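Side-chain contacts in sulfhydryl oxidase 1 (PDB 3LLK), which catalyses the FAD-dependent oxidation of thiols to disulfides, probably passing the electrons to molecular oxygen: residues 196-199 / 200-204; 222-225 / 226-229; 70-73 / 74-78. All coordinates share one frame; numbering follows the deposited sequence.

Going along the chain from its N terminus, contact 3 comes first, at the C-terminal end of helix 60-75, where it packs against helices 39-55 and 83-92 in the range of the FAD-dependent sulfhydryl oxidase family. Contact 1 follows in the Erv1/Alr range, over the last turns of helix 185-203, against the FAD. Contact 2 lies in the loop between that helix and helix 239-249. Each joins adjoining residues and closes only a helical or beta turn, so the three stand in series and none encloses or crosses another. Contacts 1 and 2 have centres about 18 Å apart on the FAD side of the chain, whereas contact 3 lies across the chain's centre, its own centre about 38 Å from that of contact 1.

Contact 1 (196-199 / 200-204). With FAD (flavin-adenine dinucleotide), chain D; FLC (citrate anion), chain E.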
loop_
_atom_site.group_PDB
_atom_site.type_symbol
_atom_site.label_atom_id
_atom_site.label_comp_id
_atom_site.label_asym_id
_atom_site.label_seq_id
_atom_site.Cartn_x
_atom_site.Cartn_y
_atom_site.Cartn_z
ATOM N N HIS A 196 10.486 -3.752 3.074
ATOM C CA HIS A 196 10.585 -2.476 2.383
ATOM C C HIS A 196 12.017 -1.937 2.547
ATOM O O HIS A 196 12.596 -1.380 1.609
ATOM C CB HIS A 196 9.545 -1.503 2.956
ATOM C CG HIS A 196 9.420 -0.219 2.192
ATOM N ND1 HIS A 196 8.402 0.682 2.424
ATOM C CD2 HIS A 196 10.185 0.323 1.214
ATOM C CE1 HIS A 196 8.545 1.723 1.621
ATOM N NE2 HIS A 196 9.620 1.531 0.878
ATOM N N ASN A 197 12.607 -2.123 3.726
ATOM C CA ASN A 197 13.968 -1.642 3.922
ATOM C C ASN A 197 14.978 -2.421 3.084
ATOM O O ASN A 197 15.990 -1.871 2.649
ATOM C CB ASN A 197 14.350 -1.653 5.408
ATOM C CG ASN A 197 14.006 -0.330 6.102
ATOM O OD1 ASN A 197 14.022 0.727 5.473
ATOM N ND2 ASN A 197 13.716 -0.384 7.398
ATOM N N ARG A 198 14.701 -3.692 2.825
ATOM C CA ARG A 198 15.610 -4.489 2.008
ATOM C C ARG A 198 15.590 -3.931 0.576
ATOM O O ARG A 198 16.595 -3.968 -0.138
ATOM C CB ARG A 198 15.181 -5.950 2.025
ATOM C CG ARG A 198 15.245 -6.589 3.413
ATOM C CD ARG A 198 14.938 -8.075 3.326
ATOM N NE ARG A 198 15.960 -8.764 2.553
ATOM C CZ ARG A 198 15.725 -9.788 1.741
ATOM N NH1 ARG A 198 14.491 -10.245 1.590
ATOM N NH2 ARG A 198 16.729 -10.360 1.088
ATOM N N VAL A 199 14.434 -3.412 0.168
ATOM C CA VAL A 199 14.283 -2.811 -1.154
ATOM C C VAL A 199 15.000 -1.467 -1.137
ATOM O O VAL A 199 15.681 -1.097 -2.101
ATOM C CB VAL A 199 12.781 -2.591 -1.516
ATOM C CG1 VAL A 199 12.654 -1.743 -2.783
ATOM C CG2 VAL A 199 12.106 -3.941 -1.735
ATOM N N ASN A 200 14.851 -0.742 -0.030
ATOM C CA ASN A 200 15.488 0.558 0.112
ATOM C C ASN A 200 17.000 0.437 -0.054
ATOM O O ASN A 200 17.634 1.278 -0.698
ATOM C CB ASN A 200 15.172 1.180 1.483
ATOM C CG ASN A 200 13.740 1.680 1.587
ATOM O OD1 ASN A 200 13.044 1.820 0.581
ATOM N ND2 ASN A 200 13.296 1.962 2.811
ATOM N N ALA A 201 17.570 -0.615 0.527
ATOM C CA ALA A 201 19.007 -0.841 0.458
ATOM C C ALA A 201 19.506 -1.036 -0.976
ATOM O O ALA A 201 20.531 -0.471 -1.353
ATOM C CB ALA A 201 19.391 -2.046 1.319
ATOM N N ARG A 202 18.791 -1.831 -1.767
ATOM C CA ARG A 202 19.197 -2.071 -3.151
ATOM C C ARG A 202 19.043 -0.846 -4.039
ATOM O O ARG A 202 19.781 -0.697 -5.016
ATOM C CB ARG A 202 18.395 -3.215 -3.789
ATOM C CG ARG A 202 18.951 -4.610 -3.553
ATOM C CD ARG A 202 18.524 -5.133 -2.215
ATOM N NE ARG A 202 19.018 -6.480 -1.963
ATOM C CZ ARG A 202 18.886 -7.097 -0.796
ATOM N NH1 ARG A 202 18.273 -6.477 0.204
ATOM N NH2 ARG A 202 19.380 -8.318 -0.626
ATOM N N LEU A 203 18.087 0.019 -3.703
ATOM C CA LEU A 203 17.819 1.224 -4.487
ATOM C C LEU A 203 18.616 2.454 -4.055
ATOM O O LEU A 203 18.705 3.433 -4.795
ATOM C CB LEU A 203 16.324 1.559 -4.441
ATOM C CG LEU A 203 15.382 0.574 -5.139
ATOM C CD1 LEU A 203 13.965 1.117 -5.146
ATOM C CD2 LEU A 203 15.857 0.355 -6.569
ATOM N N ALA A 204 19.185 2.398 -2.854
ATOM C CA ALA A 204 19.960 3.503 -2.310
ATOM C C ALA A 204 21.039 4.011 -3.260
ATOM O O ALA A 204 21.878 3.241 -3.722
ATOM C CB ALA A 204 20.596 3.088 -0.987
HETATM P PA FAD D . 9.099 4.682 -1.133
HETATM O O1A FAD D . 8.045 4.599 -2.182
HETATM O O2A FAD D . 10.131 3.630 -0.932
HETATM O O5B FAD D . 8.455 4.948 0.272
HETATM C C5B FAD D . 7.171 5.530 0.506
HETATM C C4B FAD D . 7.370 6.214 1.834
HETATM O O4B FAD D . 7.033 5.208 2.827
HETATM C C3B FAD D . 8.560 7.083 2.294
HETATM O O3B FAD D . 8.565 8.434 1.834
HETATM C C2B FAD D . 8.488 6.865 3.737
HETATM O O2B FAD D . 7.671 7.753 4.438
HETATM C C1B FAD D . 7.920 5.450 3.925
HETATM N N9A FAD D . 8.811 4.342 4.068
HETATM C C8A FAD D . 10.138 4.106 3.619
HETATM N N7A FAD D . 10.670 2.982 3.968
HETATM C C5A FAD D . 9.653 2.404 4.718
HETATM C C6A FAD D . 9.636 1.182 5.417
HETATM N N6A FAD D . 10.686 0.352 5.479
HETATM N N1A FAD D . 8.512 0.811 6.129
HETATM C C2A FAD D . 7.416 1.610 6.254
HETATM N N3A FAD D . 7.426 2.831 5.563
HETATM C C4A FAD D . 8.586 3.176 4.802
HETATM N N1 FAD D . 11.599 0.088 -7.802
HETATM C C2 FAD D . 12.728 -0.274 -8.507
HETATM O O2 FAD D . 13.301 0.627 -9.141
HETATM N N3 FAD D . 13.012 -1.622 -8.333
HETATM C C4 FAD D . 12.306 -2.579 -7.563
HETATM O O4 FAD D . 12.684 -3.797 -7.552
HETATM C C4X FAD D . 11.189 -2.116 -6.898
HETATM N N5 FAD D . 10.344 -3.022 -6.179
HETATM C C5X FAD D . 9.118 -2.645 -5.568
HETATM C C6 FAD D . 8.321 -3.653 -4.992
HETATM C C7 FAD D . 7.107 -3.263 -4.359
HETATM C C7M FAD D . 6.294 -4.411 -3.759
HETATM C C8 FAD D . 6.701 -1.896 -4.304
HETATM C C8M FAD D . 5.478 -1.282 -3.654
HETATM C C9 FAD D . 7.500 -0.932 -4.917
HETATM C C9A FAD D . 8.703 -1.222 -5.614
HETATM N N10 FAD D . 9.709 -0.378 -6.312
HETATM C C10 FAD D . 10.826 -0.738 -7.019
HETATM C "C1'" FAD D . 9.549 1.030 -6.132
HETATM C "C2'" FAD D . 10.238 1.690 -4.976
HETATM O "O2'" FAD D . 10.204 0.834 -3.807
HETATM C "C3'" FAD D . 9.763 3.045 -4.549
HETATM O "O3'" FAD D . 8.366 3.010 -4.287
HETATM C "C4'" FAD D . 10.113 4.272 -5.375
HETATM O "O4'" FAD D . 11.492 4.202 -5.846
HETATM C "C5'" FAD D . 9.819 5.594 -4.812
HETATM O "O5'" FAD D . 10.660 5.752 -3.666
HETATM P P FAD D . 10.457 6.813 -2.551
HETATM O O1P FAD D . 11.825 7.233 -2.244
HETATM O O2P FAD D . 9.530 7.906 -2.945
HETATM O O3P FAD D . 9.820 6.099 -1.256
HETATM C CAC FLC E . 18.559 -8.726 5.702
HETATM C CA FLC E . 19.844 -7.978 5.309
HETATM C CB FLC E . 20.532 -8.481 3.998
HETATM C CBC FLC E . 19.566 -8.359 2.814
HETATM C CG FLC E . 21.810 -7.616 3.778
HETATM C CGC FLC E . 22.638 -7.989 2.534
HETATM O OA1 FLC E . 18.110 -9.649 5.025
HETATM O OA2 FLC E . 17.969 -8.389 6.719
HETATM O OB1 FLC E . 19.269 -9.397 2.137
HETATM O OB2 FLC E . 19.049 -7.227 2.499
HETATM O OG1 FLC E . 22.301 -8.898 1.777
HETATM O OG2 FLC E . 23.665 -7.365 2.295
HETATM O OHB FLC E . 20.947 -9.847 4.142
#
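The C-terminal turns of helix 185-203 form one wall of the FAD pocket, and here His196 and Asn200, one helical turn apart, both bind the cofactor. With CG anti to the backbone N (chi1 -172°), the His196 ring passes beneath the adenine, whose C5A lies 3.1 Å above the ring plane, offset toward the rim. NE2 of His196 donates to the pyrophosphate oxygen O2A of FAD at 2.8 Å with a nearly straight N-H...O angle of 162°, while ND1 is hydrogen-bonded to His127. The Asn200 amide, its plane turned 57° from that ring, brings OD1 obliquely to CD2 of His196 at 3.3 Å. The other branch of Asn200, ND2, donates to N7A of the adenine and to OD1 of Asn197, each at 3.0 Å; the second bond is tilted out of the Asn200 amide plane. Asn197 is steadied in turn through ND2 by the carbonyl of Trp218. Further along the cofactor, the methyls of Leu203 reach the isoalloxazine, CD2 lying 3.6 Å from O2, and Val199 CG1 packs against Leu203 CD1.

On another face of the helix, Arg198 and Arg202 run side by side with guanidinium planes nearly perpendicular and share one carboxylate (OB1, OB2) of a citrate anion, probably acquired from the crystallisation liquor. NH2 of Arg198 donates to OB1 at 2.9 Å, and NH2 of Arg202 donates to the same oxygen. NH1 of Arg202 also bonds the carbonyl O of Arg198, which lies close to the guanidinium plane of Arg202. The two bonds made by Asn200 ND2 would fix the rotation of its amide and define the position of the adenine edge, while the citrate carboxylate probably offsets the charge of the paired arginines.

Contact 2 (222-225 / 226-229)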
loop_
_atom_site.group_PDB
_atom_site.type_symbol
_atom_site.label_atom_id
_atom_site.label_comp_id
_atom_site.label_asym_id
_atom_site.label_seq_id
_atom_site.Cartn_x
_atom_site.Cartn_y
_atom_site.Cartn_z
ATOM N N GLU A 222 16.070 10.886 12.938
ATOM C CA GLU A 222 15.374 12.133 13.216
ATOM C C GLU A 222 13.863 11.911 13.309
ATOM O O GLU A 222 13.145 12.717 13.894
ATOM C CB GLU A 222 15.688 13.175 12.134
ATOM C CG GLU A 222 14.900 13.000 10.848
ATOM C CD GLU A 222 15.310 13.991 9.780
ATOM O OE1 GLU A 222 15.702 15.122 10.141
ATOM O OE2 GLU A 222 15.234 13.645 8.579
ATOM N N LEU A 223 13.387 10.815 12.735
ATOM C CA LEU A 223 11.964 10.510 12.763
ATOM C C LEU A 223 11.635 9.688 14.014
ATOM O O LEU A 223 10.675 9.981 14.725
ATOM C CB LEU A 223 11.572 9.737 11.503
ATOM C CG LEU A 223 10.259 10.134 10.822
ATOM C CD1 LEU A 223 9.952 9.153 9.696
ATOM C CD2 LEU A 223 9.135 10.142 11.835
ATOM N N CYS A 224 12.435 8.658 14.275
ATOM C CA CYS A 224 12.244 7.808 15.452
ATOM C C CYS A 224 13.598 7.437 16.030
ATOM O O CYS A 224 14.256 6.531 15.539
ATOM C CB CYS A 224 11.468 6.530 15.096
ATOM S SG CYS A 224 11.251 5.402 16.515
ATOM N N SER A 225 14.020 8.135 17.078
ATOM C CA SER A 225 15.321 7.850 17.667
ATOM C C SER A 225 15.339 6.592 18.518
ATOM O O SER A 225 16.348 5.905 18.565
ATOM C CB SER A 225 15.826 9.044 18.494
ATOM O OG SER A 225 14.887 9.439 19.477
ATOM N N ALA A 226 14.230 6.289 19.184
ATOM C CA ALA A 226 14.164 5.098 20.035
ATOM C C ALA A 226 14.159 3.801 19.231
ATOM O O ALA A 226 14.491 2.741 19.751
ATOM C CB ALA A 226 12.925 5.159 20.929
ATOM N N CYS A 227 13.785 3.887 17.961
ATOM C CA CYS A 227 13.731 2.713 17.093
ATOM C C CYS A 227 15.120 2.149 16.848
ATOM O O CYS A 227 15.274 0.991 16.455
ATOM C CB CYS A 227 13.116 3.092 15.740
ATOM S SG CYS A 227 11.350 3.532 15.732
ATOM N N HIS A 228 16.124 2.986 17.094
ATOM C CA HIS A 228 17.526 2.649 16.866
ATOM C C HIS A 228 18.339 2.252 18.099
ATOM O O HIS A 228 18.359 2.980 19.095
ATOM C CB HIS A 228 18.222 3.842 16.204
ATOM C CG HIS A 228 17.634 4.229 14.884
ATOM N ND1 HIS A 228 18.142 3.783 13.684
ATOM C CD2 HIS A 228 16.568 5.006 14.578
ATOM C CE1 HIS A 228 17.417 4.272 12.693
ATOM N NE2 HIS A 228 16.455 5.016 13.209
ATOM N N ASN A 229 19.019 1.109 18.012
ATOM C CA ASN A 229 19.874 0.643 19.101
ATOM C C ASN A 229 21.266 1.253 18.913
ATOM O O ASN A 229 21.562 1.826 17.860
ATOM C CB ASN A 229 19.960 -0.890 19.125
ATOM C CG ASN A 229 18.730 -1.533 19.756
ATOM O OD1 ASN A 229 18.149 -0.993 20.701
ATOM N ND2 ASN A 229 18.339 -2.695 19.250
#
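The covalent link comes first: SG of Cys224 and SG of Cys227 are bonded at 2.0 Å, with a C-S-S-C torsion of 88°, close to the relaxed right angle of a disulfide. Sulfur sits anti to the backbone N in Cys224 (chi1 178°) but anti to the carbonyl carbon in Cys227, and these different rotations bring the two SG atoms together over only two intervening residues. Helix 239-249 covers the pair through Phe245, with Thr242 also against Cys227.

Among hydrogen bonds, N of His228 donates to O of Ser225 at 3.3 Å, closing a type I beta turn; the donor stands well above the carbonyl plane. The two cysteines are those of a Cys-Ser-Ala-Cys (CXXC) sequence in the loop after helix 185-203, and the last three residues of that sequence lie in the turn. The Cys227 side chain lies about 10 Å from the FAD, beyond direct contact.

The remaining approach is edge-on. CD2 of His228 lies 2.9 Å from O of Cys224, which sits in the plane of the imidazole, while NE2 is hydrogen-bonded to the carbonyl of Pro219 and the ring also meets Trp237.

Contact 3 (70-73 / 74-78); sequences NEWL and KRQKR
Gln76 folds back over the indole of Trp72 at the C-terminal end of helix 60-75, and its side chain can be traced atom by atom. CB of Gln76 lies 3.6 Å from the carbonyl O of Leu73. The first torsion (chi1 -53°) carries CG of Gln76 over the six-membered ring of Trp72, a CH-pi contact 3.8 Å from the centroid and 6° off the ring normal. The bend at chi2 then lays the rest of the chain back over the indole: CD of Gln76 is 3.7 Å from CZ2 of Trp72, and the amide and ring planes are 25° apart. Of the two amide branches, OE1 of Gln76 comes no nearer to the indole than 4.1 Å, at CZ2 of Trp72. NE2 of Gln76 is 3.2 Å from CE2 of Trp72 and donates to the carbonyl O of Trp72 at 2.9 Å. Phe85 and Ile81 also touch both Trp72 and Gln76.

Arg75 meets the same indole at its edge, guanidinium and ring planes perpendicular, and its NE makes a weak bond to O of Glu71. Glu71 and Lys74 lie alongside each other, and the salt bridge runs from NZ of Lys74 to the syn lone pair of Glu71 OE2 at 2.8 Å. Since helix 60-75 ends here, Gln76 supplies a side-chain donor to the Trp72 carbonyl, which its own backbone N reaches weakly; the same bond probably fixes the amide's rotation over the indole.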
loop_
_atom_site.group_PDB
_atom_site.type_symbol
_atom_site.label_atom_id
_atom_site.label_comp_id
_atom_site.label_asym_id
_atom_site.label_seq_id
_atom_site.Cartn_x
_atom_site.Cartn_y
_atom_site.Cartn_z
ATOM N N ASN A 70 -17.049 -3.230 -3.225
ATOM C CA ASN A 70 -16.805 -4.547 -2.653
ATOM C C ASN A 70 -18.039 -5.434 -2.848
ATOM O O ASN A 70 -17.930 -6.572 -3.313
ATOM C CB ASN A 70 -16.495 -4.426 -1.159
ATOM C CG ASN A 70 -15.979 -5.723 -0.565
ATOM O OD1 ASN A 70 -16.184 -6.002 0.616
ATOM N ND2 ASN A 70 -15.294 -6.515 -1.375
ATOM N N GLU A 71 -19.208 -4.902 -2.494
ATOM C CA GLU A 71 -20.462 -5.647 -2.618
ATOM C C GLU A 71 -20.823 -5.952 -4.071
ATOM O O GLU A 71 -21.339 -7.029 -4.380
ATOM C CB GLU A 71 -21.603 -4.882 -1.938
ATOM C CG GLU A 71 -21.505 -4.885 -0.423
ATOM C CD GLU A 71 -21.233 -6.277 0.134
ATOM O OE1 GLU A 71 -21.964 -7.224 -0.235
ATOM O OE2 GLU A 71 -20.294 -6.430 0.943
ATOM N N TRP A 72 -20.549 -5.008 -4.965
ATOM C CA TRP A 72 -20.829 -5.232 -6.376
ATOM C C TRP A 72 -20.000 -6.423 -6.867
ATOM O O TRP A 72 -20.496 -7.279 -7.600
ATOM C CB TRP A 72 -20.469 -3.999 -7.199
ATOM C CG TRP A 72 -20.738 -4.184 -8.657
ATOM C CD1 TRP A 72 -21.934 -4.025 -9.299
ATOM C CD2 TRP A 72 -19.794 -4.589 -9.658
ATOM N NE1 TRP A 72 -21.793 -4.301 -10.639
ATOM C CE2 TRP A 72 -20.490 -4.653 -10.887
ATOM C CE3 TRP A 72 -18.429 -4.907 -9.637
ATOM C CZ2 TRP A 72 -19.867 -5.023 -12.087
ATOM C CZ3 TRP A 72 -17.806 -5.276 -10.832
ATOM C CH2 TRP A 72 -18.527 -5.330 -12.039
ATOM N N LEU A 73 -18.731 -6.461 -6.469
ATOM C CA LEU A 73 -17.831 -7.547 -6.859
ATOM C C LEU A 73 -18.320 -8.883 -6.319
ATOM O O LEU A 73 -18.329 -9.886 -7.039
ATOM C CB LEU A 73 -16.413 -7.289 -6.338
ATOM C CG LEU A 73 -15.570 -6.261 -7.090
ATOM C CD1 LEU A 73 -14.266 -6.002 -6.340
ATOM C CD2 LEU A 73 -15.286 -6.783 -8.492
ATOM N N LYS A 74 -18.713 -8.889 -5.046
ATOM C CA LYS A 74 -19.201 -10.095 -4.393
ATOM C C LYS A 74 -20.429 -10.664 -5.093
ATOM O O LYS A 74 -20.637 -11.873 -5.097
ATOM C CB LYS A 74 -19.520 -9.805 -2.921
ATOM C CG LYS A 74 -18.279 -9.693 -2.036
ATOM C CD LYS A 74 -18.579 -9.049 -0.689
ATOM C CE LYS A 74 -19.591 -9.843 0.113
ATOM N NZ LYS A 74 -19.961 -9.147 1.379
ATOM N N ARG A 75 -21.238 -9.797 -5.695
ATOM C CA ARG A 75 -22.433 -10.247 -6.396
ATOM C C ARG A 75 -22.158 -10.856 -7.768
ATOM O O ARG A 75 -22.906 -11.721 -8.216
ATOM C CB ARG A 75 -23.434 -9.102 -6.539
ATOM C CG ARG A 75 -24.280 -8.889 -5.308
ATOM C CD ARG A 75 -25.182 -7.701 -5.496
ATOM N NE ARG A 75 -24.408 -6.469 -5.584
ATOM C CZ ARG A 75 -24.902 -5.312 -6.007
ATOM N NH1 ARG A 75 -26.171 -5.232 -6.385
ATOM N NH2 ARG A 75 -24.129 -4.238 -6.051
ATOM N N GLN A 76 -21.098 -10.414 -8.440
ATOM C CA GLN A 76 -20.777 -10.970 -9.753
ATOM C C GLN A 76 -20.412 -12.444 -9.585
ATOM O O GLN A 76 -19.301 -12.774 -9.171
ATOM C CB GLN A 76 -19.602 -10.226 -10.397
ATOM C CG GLN A 76 -19.771 -8.718 -10.474
ATOM C CD GLN A 76 -21.154 -8.311 -10.934
ATOM O OE1 GLN A 76 -21.638 -8.772 -11.969
ATOM N NE2 GLN A 76 -21.803 -7.443 -10.164
ATOM N N LYS A 77 -21.359 -13.322 -9.898
ATOM C CA LYS A 77 -21.139 -14.758 -9.783
ATOM C C LYS A 77 -20.226 -15.286 -10.890
ATOM O O LYS A 77 -19.497 -16.257 -10.687
ATOM C CB LYS A 77 -22.479 -15.503 -9.812
ATOM C CG LYS A 77 -23.373 -15.237 -8.600
ATOM C CD LYS A 77 -24.621 -16.118 -8.616
ATOM C CE LYS A 77 -25.459 -15.929 -7.355
ATOM N NZ LYS A 77 -26.637 -16.850 -7.310
ATOM N N ARG A 78 -20.270 -14.643 -12.055
ATOM C CA ARG A 78 -19.442 -15.042 -13.193
ATOM C C ARG A 78 -17.974 -15.228 -12.812
ATOM O O ARG A 78 -17.534 -14.810 -11.744
ATOM C CB ARG A 78 -19.533 -13.996 -14.304
ATOM C CG ARG A 78 -20.897 -13.866 -14.952
ATOM C CD ARG A 78 -20.888 -12.732 -15.966
ATOM N NE ARG A 78 -22.136 -12.634 -16.723
ATOM C CZ ARG A 78 -22.453 -11.610 -17.511
ATOM N NH1 ARG A 78 -21.617 -10.586 -17.646
ATOM N NH2 ARG A 78 -23.605 -11.608 -18.170
HETATM O O HOH W 1 -18.114 -12.478 -6.620
#